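PDB 6F2P: paenibacillus xanthan lyase from Paenibacillus, which cleaves the polysaccharide xanthan by a lyase (elimination) reaction, as a member of polysaccharide lyase family 8. Local coordinates for residues Ala200-Tyr204 with Asn258-Trp262; Ala567-Arg573 with Phe599-Asp605. All blocks are in the same frame, centred on the assembly; numbering follows the deposited sequence.

Contact 1 (200-204 with 258-262) belongs to the N-terminal alpha-helical domain of the family 8 lyase, contact 2 (567-573 with 599-605) to its super-sandwich domain. Their centres lie 44 Å apart and their nearest atoms about 29 Å, so the two do not touch, and along the chain contact 1 closes before contact 2 opens. As in relatives of this family, the substrate cleft probably lies between these two domains. Neither contact binds a calcium ion: the side chain of Tyr204 in contact 1 is about 12 Å from one, and that of Ala567 in contact 2 about 7 Å from another.

Contact 1 (Ala200-Tyr204 with Asn258-Trp262); sequences ALLPY and NVYRW
Leu201 reaches the helix segment 258-262 mainly through its carbonyl, O lying at the edge of the Trp262 indole, 3.9 Å from CH2. Leu202 makes two kinds of contact. Its CD2 meets CG2 of Val259 at 3.7 Å, while its carbonyl O takes a weak but straight hydrogen bond from Asn258 ND2 (3.3 Å, 179° at the hydrogen). The same oxygen accepts from a water at 2.6 Å, and that water in turn accepts from Trp262 NE1, lying in the plane of the indole; one loop carbonyl is thus tied to two side chains a helical turn apart. Tyr204 closes the segment. With CG anti to its carbonyl carbon, its ring reaches toward the side chains of Asn258, Arg261 and Trp262: CE2 comes 3.5 Å from Asn258 CG, ring and amide planes 35° apart, and on another flank CE1 meets the Trp262 indole edge near NE1, the planes at 81°. The bridging water sits over the centre of one Tyr204 face, 3.1 Å above it, and the phenol OH touches CB of Arg261. The loop following helix 188-197 is in this way laid against helix 256-267 in the N-terminal helical domain. Leu201 also packs on Leu172 of helix 168-184, Trp262 stacks with Phe211 of strand 210-211, and Ile237 of helix 229-244 touches both Val259 and Trp262.

Contact 2 (Ala567-Arg573 with Phe599-Asp605); sequences AAVKGLR and FMTLWFD
Lys570 and Trp603 form a hydrogen-bonded antiparallel pair, as do Leu572 and Thr601; Gly571-Leu602 is the non-hydrogen-bonded pair between them, and Arg573-Met600 the next one beyond Leu572-Thr601. The strand axes approach to 4.7 Å, their directions 145° apart. Four N-H...O bonds join the backbones, the straightest from Thr601 N to Leu572 O (2.9 Å, 169°), and CA-H...O contacts such as Leu602 CA to Lys570 O accompany them. On the sheet face carrying Lys570, Leu572 and Trp603, the indole lies across the neighbouring strand. Its CG sits between backbone N and carbonyl carbon (chi1 73°), which turns the ring over Lys570; CB of the lysine stands above the six-membered ring, 3.7 Å from its centroid, in a CH-pi contact, and Leu572 CB lies at the ring edge, 4.0 Å from CZ3. Beyond CG the lysine chain is extended, carrying NZ to the anti lone pair of Asp605 OD2 in a 3.0 Å salt bridge, while Asp605 OD1 accepts from Gly607 N. A serine in place of Trp603 would probably leave Lys570 CB without the ring face it packs on, Leu572 CB without its neighbour at the ring edge, and the lysine chain freer to swing from Asp605. On the opposite face, Met600, bent at chi2 and chi3, lays CE over one face of the Arg573 guanidinium, 3.5 Å from NH2; Asn523 O and Gly521 O accept from NH1. Farther along, Ala567 CB meets Phe604 CE1 at 3.6 Å. The two strands lie inside the five-stranded sheet of the super-sandwich domain, flanked by strands 508-516 and 539-543. The chemistry of the contact joins a backbone ladder to a lysine whose methylenes serve the indole and whose ammonium serves a carboxylate, so apolar packing and charge pairing probably reinforce the same register.

Contact 1 (Ala200-Tyr204 with Asn258-Trp262)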
loop_
_atom_site.group_PDB
_atom_site.type_symbol
_atom_site.label_atom_id
_atom_site.label_comp_id
_atom_site.label_asym_id
_atom_site.label_seq_id
_atom_site.Cartn_x
_atom_site.Cartn_y
_atom_site.Cartn_z
ATOM N N ALA A 200 16.048 -1.968 19.202
ATOM C CA ALA A 200 16.061 -2.399 17.810
ATOM C C ALA A 200 14.674 -2.757 17.272
ATOM O O ALA A 200 14.498 -2.854 16.067
ATOM C CB ALA A 200 17.022 -3.559 17.623
ATOM N N LEU A 201 13.698 -2.944 18.160
ATOM C CA LEU A 201 12.324 -3.277 17.761
ATOM C C LEU A 201 11.449 -2.048 17.546
ATOM O O LEU A 201 10.321 -2.153 17.065
ATOM C CB LEU A 201 11.647 -4.127 18.842
ATOM C CG LEU A 201 12.215 -5.495 19.182
ATOM C CD1 LEU A 201 11.459 -6.064 20.365
ATOM C CD2 LEU A 201 12.122 -6.417 17.988
ATOM N N LEU A 202 11.953 -0.891 17.947
ATOM C CA LEU A 202 11.159 0.335 17.937
ATOM C C LEU A 202 11.011 1.111 16.606
ATOM O O LEU A 202 9.939 1.643 16.339
ATOM C CB LEU A 202 11.641 1.280 19.044
ATOM C CG LEU A 202 11.589 0.742 20.480
ATOM C CD1 LEU A 202 12.075 1.795 21.453
ATOM C CD2 LEU A 202 10.190 0.284 20.858
ATOM N N PRO A 203 12.073 1.203 15.779
ATOM C CA PRO A 203 11.945 2.070 14.600
ATOM C C PRO A 203 10.898 1.593 13.604
ATOM O O PRO A 203 10.556 0.411 13.594
ATOM C CB PRO A 203 13.323 1.973 13.950
ATOM C CG PRO A 203 14.241 1.587 15.050
ATOM C CD PRO A 203 13.439 0.660 15.894
ATOM N N TYR A 204 10.387 2.515 12.790
ATOM C CA TYR A 204 9.509 2.154 11.683
ATOM C C TYR A 204 10.330 1.512 10.568
ATOM O O TYR A 204 11.554 1.652 10.530
ATOM C CB TYR A 204 8.771 3.379 11.154
ATOM C CG TYR A 204 7.710 3.910 12.094
ATOM C CD1 TYR A 204 6.529 3.206 12.296
ATOM C CD2 TYR A 204 7.887 5.103 12.781
ATOM C CE1 TYR A 204 5.557 3.669 13.150
ATOM C CE2 TYR A 204 6.916 5.577 13.636
ATOM C CZ TYR A 204 5.751 4.849 13.815
ATOM O OH TYR A 204 4.761 5.296 14.661
ATOM N N ASN A 258 6.865 5.910 19.420
ATOM C CA ASN A 258 6.274 5.147 18.323
ATOM C C ASN A 258 5.287 4.102 18.835
ATOM O O ASN A 258 4.274 3.802 18.180
ATOM C CB ASN A 258 7.358 4.453 17.494
ATOM C CG ASN A 258 8.330 5.434 16.866
ATOM O OD1 ASN A 258 8.092 6.642 16.866
ATOM N ND2 ASN A 258 9.423 4.915 16.310
ATOM N N VAL A 259 5.582 3.557 20.012
ATOM C CA VAL A 259 4.723 2.549 20.624
ATOM C C VAL A 259 3.351 3.141 20.935
ATOM O O VAL A 259 2.341 2.461 20.835
ATOM C CB VAL A 259 5.359 1.954 21.902
ATOM C CG1 VAL A 259 4.439 0.926 22.540
ATOM C CG2 VAL A 259 6.707 1.337 21.577
ATOM N N TYR A 260 3.310 4.417 21.298
ATOM C CA TYR A 260 2.026 5.064 21.546
ATOM C C TYR A 260 1.295 5.303 20.227
ATOM O O TYR A 260 0.089 5.097 20.138
ATOM C CB TYR A 260 2.200 6.348 22.359
ATOM C CG TYR A 260 2.868 6.077 23.684
ATOM C CD1 TYR A 260 2.126 5.701 24.792
ATOM C CD2 TYR A 260 4.250 6.146 23.813
ATOM C CE1 TYR A 260 2.740 5.417 25.996
ATOM C CE2 TYR A 260 4.871 5.863 25.014
ATOM C CZ TYR A 260 4.111 5.505 26.101
ATOM O OH TYR A 260 4.722 5.233 27.302
ATOM N N ARG A 261 2.040 5.701 19.200
ATOM C CA ARG A 261 1.464 5.897 17.884
ATOM C C ARG A 261 0.853 4.601 17.348
ATOM O O ARG A 261 -0.201 4.642 16.683
ATOM C CB ARG A 261 2.504 6.435 16.889
ATOM C CG ARG A 261 3.153 7.773 17.255
ATOM C CD ARG A 261 2.182 8.762 17.888
ATOM N NE ARG A 261 1.068 9.123 17.011
ATOM C CZ ARG A 261 0.089 9.957 17.353
ATOM N NH1 ARG A 261 0.091 10.529 18.553
ATOM N NH2 ARG A 261 -0.893 10.219 16.496
ATOM N N TRP A 262 1.514 3.471 17.630
ATOM C CA TRP A 262 1.057 2.157 17.146
ATOM C C TRP A 262 -0.409 1.924 17.473
ATOM O O TRP A 262 -1.155 1.376 16.662
ATOM C CB TRP A 262 1.882 1.007 17.730
ATOM C CG TRP A 262 3.312 0.963 17.263
ATOM C CD1 TRP A 262 3.854 1.632 16.200
ATOM C CD2 TRP A 262 4.387 0.212 17.855
ATOM N NE1 TRP A 262 5.195 1.336 16.092
ATOM C CE2 TRP A 262 5.546 0.471 17.096
ATOM C CE3 TRP A 262 4.481 -0.649 18.953
ATOM C CZ2 TRP A 262 6.783 -0.102 17.401
ATOM C CZ3 TRP A 262 5.711 -1.222 19.250
ATOM C CH2 TRP A 262 6.842 -0.944 18.478
HETATM O O HOH W 1 7.763 2.115 15.024
HETATM O O HOH W 2 11.487 5.646 13.740
#

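Contact 2 (Ala567-Arg573 with Phe599-Asp605)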
loop_
_atom_site.group_PDB
_atom_site.type_symbol
_atom_site.label_atom_id
_atom_site.label_comp_id
_atom_site.label_asym_id
_atom_site.label_seq_id
_atom_site.Cartn_x
_atom_site.Cartn_y
_atom_site.Cartn_z
ATOM N N ALA A 567 -28.793 -9.201 -11.429
ATOM C CA ALA A 567 -27.825 -10.296 -11.526
ATOM C C ALA A 567 -28.435 -11.661 -11.233
ATOM O O ALA A 567 -29.444 -11.778 -10.529
ATOM C CB ALA A 567 -26.634 -10.051 -10.602
ATOM N N ALA A 568 -27.805 -12.691 -11.784
ATOM C CA ALA A 568 -28.111 -14.065 -11.408
ATOM C C ALA A 568 -27.307 -14.419 -10.154
ATOM O O ALA A 568 -26.094 -14.646 -10.227
ATOM C CB ALA A 568 -27.779 -15.017 -12.544
ATOM N N VAL A 569 -27.990 -14.451 -9.013
ATOM C CA VAL A 569 -27.359 -14.732 -7.725
ATOM C C VAL A 569 -27.773 -16.094 -7.148
ATOM O O VAL A 569 -28.947 -16.311 -6.847
ATOM C CB VAL A 569 -27.726 -13.656 -6.682
ATOM C CG1 VAL A 569 -26.908 -13.845 -5.408
ATOM C CG2 VAL A 569 -27.536 -12.267 -7.259
ATOM N N LYS A 570 -26.810 -16.997 -6.977
ATOM C CA LYS A 570 -27.070 -18.274 -6.302
ATOM C C LYS A 570 -27.126 -18.095 -4.788
ATOM O O LYS A 570 -26.374 -17.304 -4.219
ATOM C CB LYS A 570 -26.013 -19.319 -6.676
ATOM C CG LYS A 570 -25.997 -19.645 -8.158
ATOM C CD LYS A 570 -25.079 -20.806 -8.467
ATOM C CE LYS A 570 -25.216 -21.228 -9.921
ATOM N NZ LYS A 570 -24.488 -22.495 -10.197
ATOM N N GLY A 571 -28.025 -18.828 -4.142
ATOM C CA GLY A 571 -28.225 -18.704 -2.711
ATOM C C GLY A 571 -28.292 -20.054 -2.023
ATOM O O GLY A 571 -28.758 -21.038 -2.605
ATOM N N LEU A 572 -27.821 -20.103 -0.780
ATOM C CA LEU A 572 -27.823 -21.337 -0.013
ATOM C C LEU A 572 -27.920 -21.043 1.477
ATOM O O LEU A 572 -27.059 -20.366 2.039
ATOM C CB LEU A 572 -26.557 -22.140 -0.300
ATOM C CG LEU A 572 -26.349 -23.395 0.561
ATOM C CD1 LEU A 572 -27.484 -24.400 0.379
ATOM C CD2 LEU A 572 -25.019 -24.061 0.252
ATOM N N ARG A 573 -28.980 -21.539 2.109
ATOM C CA ARG A 573 -29.111 -21.486 3.559
ATOM C C ARG A 573 -28.927 -22.903 4.126
ATOM O O ARG A 573 -29.763 -23.773 3.914
ATOM C CB ARG A 573 -30.475 -20.916 3.946
ATOM C CG ARG A 573 -30.657 -20.729 5.431
ATOM C CD ARG A 573 -32.105 -20.498 5.782
ATOM N NE ARG A 573 -32.654 -19.345 5.085
ATOM C CZ ARG A 573 -32.819 -18.147 5.638
ATOM N NH1 ARG A 573 -32.472 -17.951 6.905
ATOM N NH2 ARG A 573 -33.333 -17.150 4.921
ATOM N N PHE A 599 -25.406 -20.834 7.978
ATOM C CA PHE A 599 -24.862 -19.827 7.070
ATOM C C PHE A 599 -25.794 -19.475 5.912
ATOM O O PHE A 599 -26.494 -20.336 5.373
ATOM C CB PHE A 599 -23.521 -20.291 6.492
ATOM C CG PHE A 599 -22.400 -20.324 7.488
ATOM C CD1 PHE A 599 -22.202 -21.434 8.300
ATOM C CD2 PHE A 599 -21.524 -19.252 7.599
ATOM C CE1 PHE A 599 -21.155 -21.467 9.221
ATOM C CE2 PHE A 599 -20.473 -19.277 8.514
ATOM C CZ PHE A 599 -20.291 -20.387 9.327
ATOM N N MET A 600 -25.783 -18.199 5.535
ATOM C CA MET A 600 -26.418 -17.731 4.309
ATOM C C MET A 600 -25.340 -17.349 3.312
ATOM O O MET A 600 -24.588 -16.404 3.533
ATOM C CB MET A 600 -27.300 -16.513 4.577
ATOM C CG MET A 600 -27.808 -15.851 3.300
ATOM S SD MET A 600 -28.804 -16.985 2.294
ATOM C CE MET A 600 -30.209 -17.204 3.386
ATOM N N THR A 601 -25.268 -18.083 2.213
ATOM C CA THR A 601 -24.234 -17.866 1.213
ATOM C C THR A 601 -24.829 -17.344 -0.095
ATOM O O THR A 601 -25.727 -17.968 -0.666
ATOM C CB THR A 601 -23.495 -19.177 0.938
ATOM O OG1 THR A 601 -23.178 -19.800 2.183
ATOM C CG2 THR A 601 -22.213 -18.926 0.172
ATOM N N LEU A 602 -24.340 -16.195 -0.559
ATOM C CA LEU A 602 -24.781 -15.620 -1.829
ATOM C C LEU A 602 -23.573 -15.477 -2.750
ATOM O O LEU A 602 -22.519 -15.019 -2.310
ATOM C CB LEU A 602 -25.422 -14.251 -1.595
ATOM C CG LEU A 602 -26.528 -14.149 -0.536
ATOM C CD1 LEU A 602 -26.947 -12.708 -0.325
ATOM C CD2 LEU A 602 -27.733 -14.989 -0.909
ATOM N N TRP A 603 -23.708 -15.867 -4.018
ATOM C CA TRP A 603 -22.582 -15.731 -4.943
ATOM C C TRP A 603 -22.931 -15.654 -6.437
ATOM O O TRP A 603 -24.070 -15.864 -6.840
ATOM C CB TRP A 603 -21.538 -16.822 -4.693
ATOM C CG TRP A 603 -21.917 -18.211 -5.152
ATOM C CD1 TRP A 603 -21.463 -18.856 -6.266
ATOM C CD2 TRP A 603 -22.795 -19.133 -4.488
ATOM N NE1 TRP A 603 -22.011 -20.114 -6.344
ATOM C CE2 TRP A 603 -22.831 -20.308 -5.265
ATOM C CE3 TRP A 603 -23.555 -19.080 -3.313
ATOM C CZ2 TRP A 603 -23.599 -21.417 -4.905
ATOM C CZ3 TRP A 603 -24.322 -20.181 -2.964
ATOM C CH2 TRP A 603 -24.333 -21.334 -3.756
ATOM N N PHE A 604 -21.927 -15.318 -7.241
ATOM C CA PHE A 604 -22.050 -15.300 -8.689
ATOM C C PHE A 604 -21.337 -16.502 -9.276
ATOM O O PHE A 604 -20.274 -16.911 -8.790
ATOM C CB PHE A 604 -21.401 -14.049 -9.287
ATOM C CG PHE A 604 -21.984 -12.751 -8.800
ATOM C CD1 PHE A 604 -23.310 -12.432 -9.041
ATOM C CD2 PHE A 604 -21.189 -11.825 -8.142
ATOM C CE1 PHE A 604 -23.839 -11.227 -8.607
ATOM C CE2 PHE A 604 -21.713 -10.608 -7.711
ATOM C CZ PHE A 604 -23.038 -10.313 -7.941
ATOM N N ASP A 605 -21.905 -17.053 -10.341
ATOM C CA ASP A 605 -21.246 -18.120 -11.070
ATOM C C ASP A 605 -20.913 -17.626 -12.461
ATOM O O ASP A 605 -21.801 -17.457 -13.289
ATOM C CB ASP A 605 -22.148 -19.354 -11.145
ATOM C CG ASP A 605 -21.449 -20.567 -11.766
ATOM O OD1 ASP A 605 -20.483 -20.409 -12.562
ATOM O OD2 ASP A 605 -21.881 -21.695 -11.454
#